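PDB 3MY9: muconate cycloisomerase from Azorhizobium caulinodans, which belongs to the enolase superfamily, pairing an enolase-type N-terminal domain with a TIM-barrel-like C-terminal domain that holds magnesium. Local coordinates for residues D150-R153 with M154-M157; L257-V260 with V261-A265; I306-A309 with A310-L314. All coordinates share one frame; numbering follows the deposited sequence.

Interaction 1 of 3, residues D150-R153 with M154-M157; sequences DLER and MRAM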
ATOM      1  N   ASP A 150      33.099  14.056 -33.247  1.00 64.48           N
ATOM      2  CA  ASP A 150      31.657  14.170 -33.079  1.00 62.44           C
ATOM      3  C   ASP A 150      31.196  15.629 -33.003  1.00 62.19           C
ATOM      4  O   ASP A 150      30.135  15.970 -33.537  1.00 61.36           O
ATOM      5  CB  ASP A 150      31.183  13.396 -31.831  1.00 59.86           C
ATOM      6  CG  ASP A 150      30.654  12.008 -32.158  1.00 59.43           C
ATOM      7  OD1 ASP A 150      30.445  11.708 -33.352  1.00 61.02           O
ATOM      8  OD2 ASP A 150      30.411  11.217 -31.210  1.00 55.65           O
ATOM      9  N   LEU A 151      31.979  16.469 -32.328  1.00 62.78           N
ATOM     10  CA  LEU A 151      31.660  17.891 -32.186  1.00 63.15           C
ATOM     11  C   LEU A 151      31.581  18.590 -33.546  1.00 65.59           C
ATOM     12  O   LEU A 151      30.732  19.453 -33.755  1.00 65.01           O
ATOM     13  CB  LEU A 151      32.711  18.591 -31.305  1.00 63.73           C
ATOM     14  CG  LEU A 151      32.508  20.080 -30.967  1.00 64.01           C
ATOM     15  CD1 LEU A 151      31.113  20.315 -30.404  1.00 61.69           C
ATOM     16  CD2 LEU A 151      33.604  20.635 -29.990  1.00 63.20           C
ATOM     17  N   GLU A 152      32.478  18.234 -34.463  1.00 68.34           N
ATOM     18  CA  GLU A 152      32.465  18.848 -35.785  1.00 71.08           C
ATOM     19  C   GLU A 152      31.247  18.373 -36.564  1.00 69.88           C
ATOM     20  O   GLU A 152      30.602  19.170 -37.241  1.00 70.12           O
ATOM     21  CB  GLU A 152      33.774  18.582 -36.540  1.00 74.28           C
ATOM     22  CG  GLU A 152      34.940  19.374 -35.972  1.00 78.26           C
ATOM     23  CD  GLU A 152      34.884  20.868 -36.319  1.00 83.92           C
ATOM     24  OE1 GLU A 152      34.604  21.227 -37.492  1.00 85.90           O
ATOM     25  OE2 GLU A 152      35.133  21.688 -35.408  1.00 86.67           O
ATOM     26  N   ARG A 153      30.912  17.090 -36.445  1.00 68.80           N
ATOM     27  CA  ARG A 153      29.664  16.573 -37.032  1.00 68.15           C
ATOM     28  C   ARG A 153      28.455  17.385 -36.561  1.00 66.09           C
ATOM     29  O   ARG A 153      27.675  17.872 -37.377  1.00 67.29           O
ATOM     30  CB  ARG A 153      29.454  15.097 -36.708  1.00 66.51           C
ATOM     31  CG  ARG A 153      30.476  14.212 -37.359  1.00 69.98           C
ATOM     32  CD  ARG A 153      30.250  12.747 -37.080  1.00 72.39           C
ATOM     33  NE  ARG A 153      31.449  11.971 -37.380  1.00 78.73           N
ATOM     34  CZ  ARG A 153      31.552  10.643 -37.318  1.00 81.91           C
ATOM     35  NH1 ARG A 153      30.514   9.888 -36.961  1.00 81.33           N
ATOM     36  NH2 ARG A 153      32.717  10.066 -37.629  1.00 84.89           N
ATOM     37  N   MET A 154      28.338  17.572 -35.254  1.00 63.38           N
ATOM     38  CA  MET A 154      27.256  18.387 -34.679  1.00 61.64           C
ATOM     39  C   MET A 154      27.304  19.810 -35.229  1.00 64.32           C
ATOM     40  O   MET A 154      26.273  20.397 -35.559  1.00 64.48           O
ATOM     41  CB  MET A 154      27.363  18.426 -33.142  1.00 58.43           C
ATOM     42  CG  MET A 154      27.082  17.086 -32.490  1.00 55.01           C
ATOM     43  SD  MET A 154      27.236  17.041 -30.685  1.00 43.72           S
ATOM     44  CE  MET A 154      25.740  17.930 -30.325  1.00 45.07           C
ATOM     45  N   ARG A 155      28.510  20.354 -35.322  1.00 66.83           N
ATOM     46  CA  ARG A 155      28.712  21.721 -35.832  1.00 70.25           C
ATOM     47  C   ARG A 155      28.129  21.925 -37.227  1.00 71.48           C
ATOM     48  O   ARG A 155      27.627  23.001 -37.536  1.00 72.76           O
ATOM     49  CB  ARG A 155      30.207  22.091 -35.845  1.00 72.58           C
ATOM     50  CG  ARG A 155      30.534  23.375 -35.089  1.00 75.97           C
ATOM     51  CD  ARG A 155      31.142  23.130 -33.681  1.00 77.10           C
ATOM     52  NE  ARG A 155      32.597  22.932 -33.746  1.00 79.95           N
ATOM     53  CZ  ARG A 155      33.489  23.255 -32.799  1.00 80.08           C
ATOM     54  NH1 ARG A 155      33.137  23.843 -31.652  1.00 77.42           N
ATOM     55  NH2 ARG A 155      34.775  23.002 -33.023  1.00 81.32           N
ATOM     56  N   ALA A 156      28.214  20.896 -38.067  1.00 71.93           N
ATOM     57  CA  ALA A 156      27.621  20.928 -39.409  1.00 72.86           C
ATOM     58  C   ALA A 156      26.128  20.573 -39.399  1.00 70.47           C
ATOM     59  O   ALA A 156      25.351  21.099 -40.194  1.00 72.17           O
ATOM     60  CB  ALA A 156      28.366  19.978 -40.331  1.00 74.38           C
ATOM     61  N   MET A 157      25.722  19.670 -38.513  1.00 67.14           N
ATOM     62  CA  MET A 157      24.368  19.091 -38.574  1.00 64.44           C
ATOM     63  C   MET A 157      23.264  19.971 -37.973  1.00 62.04           C
ATOM     64  O   MET A 157      22.116  19.959 -38.434  1.00 60.36           O
ATOM     65  CB  MET A 157      24.348  17.732 -37.880  1.00 63.07           C
ATOM     66  CG  MET A 157      25.089  16.658 -38.643  1.00 65.21           C
ATOM     67  SD  MET A 157      25.067  15.060 -37.802  1.00 64.97           S
ATOM     68  CE  MET A 157      25.372  14.151 -39.320  1.00 68.68           C
TER
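Leu151 lies against one face of the Arg155 guanidinium, its CG over the centre of the plane and 3.8 Å from Arg155 CZ, while the methyl CD2 sits 3.6 Å from Arg155 NH1. Glu152 meets the same guanidinium at its edge. The salt bridge is side-on and converges on one oxygen: Arg155 NH2 reaches Glu152 OE2 at 2.7 Å in a nearly straight bond, and Arg155 NE adds a longer one of 3.3 Å to the same Glu152 OE2. Both bonds lie in the guanidinium plane, and the carboxylate is turned 79° against it; NH2 meets OE2 nearly along the C-O axis, NE from above the carboxylate plane. To reach back over the preceding turn, the Arg155 chain bends at chi2 (102°) and chi3 (85°). Its third nitrogen, NH1, forms a salt bridge with Glu187. All of this sits on helix 147-157, the helix of a beta-alpha-beta unit between strands 135-142 and 164-168 of the barrel-like C-terminal domain. Along the backbone, Met154 N donates to Asp150 O at 3.0 Å and Met157 N to Arg153 O at 2.9 Å, regular i to i+4 bonds. Met154 is buried; its CG passes Asp150 O at 3.4 Å and its side chain packs on Met184 and Phe188 of helix 174-188. Met157, partly exposed, touches Phe140. Asp150, also buried, has its carboxylate partner before the helix: OD2 accepts from the backbone N of Asp144.

Interaction 2 of 3, residues L257-V260 with V261-A265; sequences LMEV and VRRQA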
ATOM      1  N   LEU A 257       4.139  -2.855 -20.011  1.00 38.47           N
ATOM      2  CA  LEU A 257       3.776  -1.467 -19.894  1.00 38.05           C
ATOM      3  C   LEU A 257       2.817  -1.281 -18.727  1.00 38.74           C
ATOM      4  O   LEU A 257       3.024  -0.386 -17.927  1.00 38.10           O
ATOM      5  CB  LEU A 257       3.184  -0.922 -21.191  1.00 37.61           C
ATOM      6  CG  LEU A 257       2.717   0.549 -21.154  1.00 37.07           C
ATOM      7  CD1 LEU A 257       3.861   1.504 -20.790  1.00 36.26           C
ATOM      8  CD2 LEU A 257       2.107   0.911 -22.489  1.00 35.58           C
ATOM      9  N   MET A 258       1.811  -2.140 -18.586  1.00 40.12           N
ATOM     10  CA  MET A 258       0.910  -2.028 -17.423  1.00 41.92           C
ATOM     11  C   MET A 258       1.645  -2.097 -16.088  1.00 41.88           C
ATOM     12  O   MET A 258       1.284  -1.401 -15.140  1.00 41.59           O
ATOM     13  CB  MET A 258      -0.245  -3.050 -17.452  1.00 43.48           C
ATOM     14  CG  MET A 258      -1.326  -2.705 -18.509  1.00 46.38           C
ATOM     15  SD  MET A 258      -2.347  -1.178 -18.343  1.00 44.85           S
ATOM     16  CE  MET A 258      -1.510  -0.145 -17.192  1.00 52.57           C
ATOM     17  N   GLU A 259       2.694  -2.914 -16.015  1.00 42.49           N
ATOM     18  CA  GLU A 259       3.494  -2.986 -14.788  1.00 42.26           C
ATOM     19  C   GLU A 259       4.388  -1.748 -14.615  1.00 39.85           C
ATOM     20  O   GLU A 259       4.578  -1.267 -13.503  1.00 39.50           O
ATOM     21  CB  GLU A 259       4.317  -4.256 -14.773  1.00 43.81           C
ATOM     22  CG  GLU A 259       4.948  -4.536 -13.422  1.00 49.34           C
ATOM     23  CD  GLU A 259       3.918  -4.815 -12.311  1.00 52.94           C
ATOM     24  OE1 GLU A 259       2.809  -5.340 -12.566  1.00 56.70           O
ATOM     25  OE2 GLU A 259       4.238  -4.491 -11.156  1.00 59.17           O
ATOM     26  N   VAL A 260       4.939  -1.238 -15.710  1.00 37.69           N
ATOM     27  CA  VAL A 260       5.715  -0.026 -15.667  1.00 36.41           C
ATOM     28  C   VAL A 260       4.820   1.126 -15.144  1.00 36.29           C
ATOM     29  O   VAL A 260       5.253   1.904 -14.306  1.00 34.93           O
ATOM     30  CB  VAL A 260       6.336   0.285 -17.052  1.00 35.87           C
ATOM     31  CG1 VAL A 260       6.851   1.714 -17.169  1.00 35.48           C
ATOM     32  CG2 VAL A 260       7.456  -0.746 -17.380  1.00 37.36           C
ATOM     33  N   VAL A 261       3.592   1.241 -15.658  1.00 35.76           N
ATOM     34  CA  VAL A 261       2.686   2.291 -15.217  1.00 36.32           C
ATOM     35  C   VAL A 261       2.377   2.117 -13.743  1.00 37.36           C
ATOM     36  O   VAL A 261       2.465   3.055 -12.987  1.00 36.15           O
ATOM     37  CB  VAL A 261       1.385   2.300 -16.020  1.00 37.17           C
ATOM     38  CG1 VAL A 261       0.381   3.298 -15.455  1.00 37.61           C
ATOM     39  CG2 VAL A 261       1.682   2.575 -17.496  1.00 35.55           C
ATOM     40  N   ARG A 262       2.053   0.893 -13.347  1.00 39.96           N
ATOM     41  CA  ARG A 262       1.635   0.593 -11.978  1.00 41.84           C
ATOM     42  C   ARG A 262       2.720   0.924 -10.976  1.00 41.67           C
ATOM     43  O   ARG A 262       2.428   1.347  -9.851  1.00 40.50           O
ATOM     44  CB  ARG A 262       1.325  -0.889 -11.879  1.00 44.12           C
ATOM     45  CG  ARG A 262       0.838  -1.352 -10.527  1.00 50.11           C
ATOM     46  CD  ARG A 262       0.552  -2.870 -10.524  1.00 56.22           C
ATOM     47  NE  ARG A 262       0.450  -3.351  -9.152  1.00 61.79           N
ATOM     48  CZ  ARG A 262       1.485  -3.617  -8.351  1.00 64.79           C
ATOM     49  NH1 ARG A 262       2.727  -3.489  -8.784  1.00 62.99           N
ATOM     50  NH2 ARG A 262       1.258  -4.032  -7.100  1.00 69.25           N
ATOM     51  N   ARG A 263       3.972   0.675 -11.368  1.00 40.60           N
ATOM     52  CA  ARG A 263       5.103   0.930 -10.492  1.00 41.59           C
ATOM     53  C   ARG A 263       5.678   2.335 -10.736  1.00 39.62           C
ATOM     54  O   ARG A 263       6.587   2.740 -10.030  1.00 39.22           O
ATOM     55  CB  ARG A 263       6.216  -0.108 -10.714  1.00 42.13           C
ATOM     56  CG  ARG A 263       5.791  -1.552 -10.527  1.00 48.01           C
ATOM     57  CD  ARG A 263       5.903  -2.027  -9.096  1.00 52.64           C
ATOM     58  NE  ARG A 263       7.167  -2.727  -8.855  1.00 56.41           N
ATOM     59  CZ  ARG A 263       7.439  -3.965  -9.251  1.00 58.51           C
ATOM     60  NH1 ARG A 263       8.617  -4.484  -8.974  1.00 60.98           N
ATOM     61  NH2 ARG A 263       6.558  -4.682  -9.946  1.00 60.33           N
ATOM     62  N   GLN A 264       5.165   3.057 -11.741  1.00 38.08           N
ATOM     63  CA  GLN A 264       5.742   4.342 -12.152  1.00 37.55           C
ATOM     64  C   GLN A 264       7.255   4.216 -12.366  1.00 35.96           C
ATOM     65  O   GLN A 264       8.064   5.046 -11.899  1.00 34.35           O
ATOM     66  CB  GLN A 264       5.431   5.448 -11.111  1.00 39.25           C
ATOM     67  CG  GLN A 264       3.888   5.625 -10.784  1.00 42.89           C
ATOM     68  CD  GLN A 264       3.681   6.651  -9.692  1.00 48.83           C
ATOM     69  OE1 GLN A 264       3.529   6.307  -8.523  1.00 56.84           O
ATOM     70  NE2 GLN A 264       3.762   7.918 -10.054  1.00 50.85           N
ATOM     71  N   ALA A 265       7.627   3.169 -13.078  1.00 34.94           N
ATOM     72  CA  ALA A 265       9.022   2.814 -13.271  1.00 35.06           C
ATOM     73  C   ALA A 265       9.679   3.541 -14.467  1.00 34.77           C
ATOM     74  O   ALA A 265      10.867   3.417 -14.672  1.00 35.88           O
ATOM     75  CB  ALA A 265       9.125   1.304 -13.420  1.00 35.67           C
TER
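Glu259 OE2 draws in two arginines of the next helical turn, Arg263 NH2 at 2.6 Å and Arg262 NH1 at 3.0 Å. The first bond lies in the guanidinium plane of Arg263 and meets the carboxylate on its anti side, tilted 29° out of the carboxylate plane; the second is weak, with Arg262 running alongside Glu259 and its guanidinium set obliquely. With CG anti to the backbone N (chi1 -168°) and a bend at chi2, Glu259 swings its carboxylate forward between the two. Arg263 folds back to it through bends at chi2 and chi3, bringing its CG within 3.4 Å of Glu259 OE2. This polar side faces a second subunit: Glu259 OE1 forms a salt bridge with Arg263 of that neighbouring subunit, and the reciprocal pair repeats it, so the network runs across the interface. The rest of the contact is apolar and more buried: Leu257, Val260 and Ala265 are buried, whereas Arg262 is exposed. Val261 puts CG2 at 4.1 Å from Leu257 CD1, while Met258, bent at chi2, curls its CE to 4.0 Å from Val261 CB. At its C-terminal end the helix closes in a Schellman motif: Gln264 has positive phi, and Ala265 N donates to Val260 O at 3.0 Å, nearly straight and in the carbonyl plane, leaving Val260 CG1 4.4 Å from Ala265 CB. Helix 254-263 connects strands 245-247 and 268-270 of the barrel, with Leu257, Met258 and Val261 against helix 279-292 and Val260 and Ala265 against Leu231 of helix 231-240.

Interaction 3 of 3, residues I306-A309 with A310-L314; sequences IALA and AGTQL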
ATOM      1  N   ILE A 306      11.999  -2.901 -46.072  1.00 62.74           N
ATOM      2  CA  ILE A 306      10.639  -3.390 -45.900  1.00 61.56           C
ATOM      3  C   ILE A 306      10.190  -3.204 -44.461  1.00 58.79           C
ATOM      4  O   ILE A 306       9.094  -2.708 -44.210  1.00 58.33           O
ATOM      5  CB  ILE A 306      10.505  -4.871 -46.317  1.00 62.95           C
ATOM      6  CG1 ILE A 306      10.924  -5.054 -47.770  1.00 65.46           C
ATOM      7  CG2 ILE A 306       9.061  -5.340 -46.139  1.00 62.72           C
ATOM      8  CD1 ILE A 306      10.987  -6.497 -48.213  1.00 67.86           C
ATOM      9  N   ALA A 307      11.036  -3.596 -43.515  1.00 57.57           N
ATOM     10  CA  ALA A 307      10.745  -3.409 -42.095  1.00 54.58           C
ATOM     11  C   ALA A 307      10.740  -1.927 -41.701  1.00 52.18           C
ATOM     12  O   ALA A 307       9.985  -1.501 -40.807  1.00 49.95           O
ATOM     13  CB  ALA A 307      11.771  -4.165 -41.249  1.00 55.27           C
ATOM     14  N   LEU A 308      11.611  -1.157 -42.336  1.00 51.09           N
ATOM     15  CA  LEU A 308      11.681   0.273 -42.092  1.00 49.65           C
ATOM     16  C   LEU A 308      10.433   0.972 -42.605  1.00 48.25           C
ATOM     17  O   LEU A 308       9.941   1.883 -41.974  1.00 47.79           O
ATOM     18  CB  LEU A 308      12.902   0.862 -42.779  1.00 50.94           C
ATOM     19  CG  LEU A 308      13.098   2.370 -42.647  1.00 50.17           C
ATOM     20  CD1 LEU A 308      13.129   2.781 -41.191  1.00 50.09           C
ATOM     21  CD2 LEU A 308      14.391   2.734 -43.354  1.00 51.42           C
ATOM     22  N   ALA A 309       9.924   0.553 -43.752  1.00 49.25           N
ATOM     23  CA  ALA A 309       8.686   1.136 -44.303  1.00 48.76           C
ATOM     24  C   ALA A 309       7.545   0.895 -43.311  1.00 47.20           C
ATOM     25  O   ALA A 309       6.771   1.790 -42.995  1.00 45.76           O
ATOM     26  CB  ALA A 309       8.357   0.518 -45.682  1.00 49.49           C
ATOM     27  N   ALA A 310       7.470  -0.327 -42.806  1.00 47.78           N
ATOM     28  CA  ALA A 310       6.442  -0.693 -41.830  1.00 47.28           C
ATOM     29  C   ALA A 310       6.536   0.190 -40.578  1.00 45.41           C
ATOM     30  O   ALA A 310       5.533   0.725 -40.104  1.00 43.38           O
ATOM     31  CB  ALA A 310       6.550  -2.184 -41.465  1.00 47.67           C
ATOM     32  N   GLY A 311       7.744   0.366 -40.072  1.00 45.63           N
ATOM     33  CA  GLY A 311       7.931   1.157 -38.862  1.00 44.87           C
ATOM     34  C   GLY A 311       7.582   2.627 -39.070  1.00 44.45           C
ATOM     35  O   GLY A 311       6.985   3.259 -38.212  1.00 44.28           O
ATOM     36  N   THR A 312       7.941   3.154 -40.228  1.00 44.98           N
ATOM     37  CA  THR A 312       7.668   4.541 -40.569  1.00 45.13           C
ATOM     38  C   THR A 312       6.161   4.819 -40.714  1.00 44.63           C
ATOM     39  O   THR A 312       5.667   5.846 -40.264  1.00 43.45           O
ATOM     40  CB  THR A 312       8.413   4.891 -41.872  1.00 47.26           C
ATOM     41  OG1 THR A 312       9.824   4.803 -41.630  1.00 48.45           O
ATOM     42  CG2 THR A 312       8.085   6.278 -42.303  1.00 48.82           C
ATOM     43  N   GLN A 313       5.439   3.893 -41.340  1.00 45.19           N
ATOM     44  CA  GLN A 313       3.960   3.964 -41.438  1.00 44.92           C
ATOM     45  C   GLN A 313       3.291   3.920 -40.069  1.00 43.50           C
ATOM     46  O   GLN A 313       2.380   4.711 -39.762  1.00 42.85           O
ATOM     47  CB  GLN A 313       3.416   2.801 -42.284  1.00 45.41           C
ATOM     48  CG  GLN A 313       3.907   2.768 -43.719  1.00 47.29           C
ATOM     49  CD  GLN A 313       3.220   3.767 -44.614  1.00 49.35           C
ATOM     50  OE1 GLN A 313       2.150   4.274 -44.300  1.00 48.52           O
ATOM     51  NE2 GLN A 313       3.838   4.052 -45.761  1.00 50.31           N
ATOM     52  N   LEU A 314       3.728   2.975 -39.241  1.00 42.82           N
ATOM     53  CA  LEU A 314       3.234   2.902 -37.872  1.00 41.45           C
ATOM     54  C   LEU A 314       3.404   4.241 -37.160  1.00 40.56           C
ATOM     55  O   LEU A 314       2.454   4.779 -36.588  1.00 40.33           O
ATOM     56  CB  LEU A 314       3.944   1.807 -37.069  1.00 41.13           C
ATOM     57  CG  LEU A 314       3.600   1.929 -35.566  1.00 42.46           C
ATOM     58  CD1 LEU A 314       2.198   1.350 -35.354  1.00 42.45           C
ATOM     59  CD2 LEU A 314       4.645   1.300 -34.694  1.00 42.15           C
TER
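Leu308 O is gripped twice by Thr312, through the backbone N at 2.9 Å and the hydroxyl OG1, also 2.9 Å from Leu308 O. The two donors come from opposite faces of the carbonyl plane, OG1 tilted 35° out of it. The hydroxyl is placed by chi1 of -64°, which sets OG1 beside its own backbone N and anti to the carbonyl carbon, turned back over the preceding turn. CG2 takes the position anti to the backbone N. Leu308 CD1 lies 3.9 Å from Thr312 OG1, the side chains crossing at an angle, so a methyl flanks the bonded hydroxyl. The rest of the turn is plain alpha-helix: Gly311 N donates to Ala307 O at 3.0 Å and Gln313 N to Ala309 O at 3.0 Å. Small residues dominate here. Ala310 CB comes within 3.6 Å of Ala307 O, and Gly311 adds no side chain. Helix 305-316 is the helix of the beta-alpha-beta unit between strands 300-301 and 326-327, and every touching residue is buried. Ile306 packs on Trp51 of strand 49-54 in the N-terminal part of the chain, and both Ile306 and Ala310 meet Met110 of helix 102-120. Gln313 CG passes Ala309 O at 3.1 Å before the chain bends at chi2; its amide is held by other parts of the chain, OE1 by the N of Ala125 and NE2 by the O of Leu358. Buried polar groups are thus satisfied within the protein: the threonine hydroxyl by its own helix, the glutamine amide by backbone atoms remote in sequence.

In the fold
All three contacts lie along single helices in beta-alpha-beta units of the C-terminal domain, interaction 2 running on into the turn that ends its helix, yet none touches another; the closest atoms, between interactions 2 and 3, are about 12 Å apart. Interactions 1 and 2 are partly buried and amphipathic, each with Glu-Arg salt bridging on one side and apolar side chains against neighbouring elements on the other. They differ in what the charges reach: helix 174-188 of the same chain in interaction 1, a second subunit in interaction 2. Interaction 3, its centre about 8 Å from the chain centre, is wholly buried, has no charged side chain, and lies where the helix meets the N-terminal part of the chain.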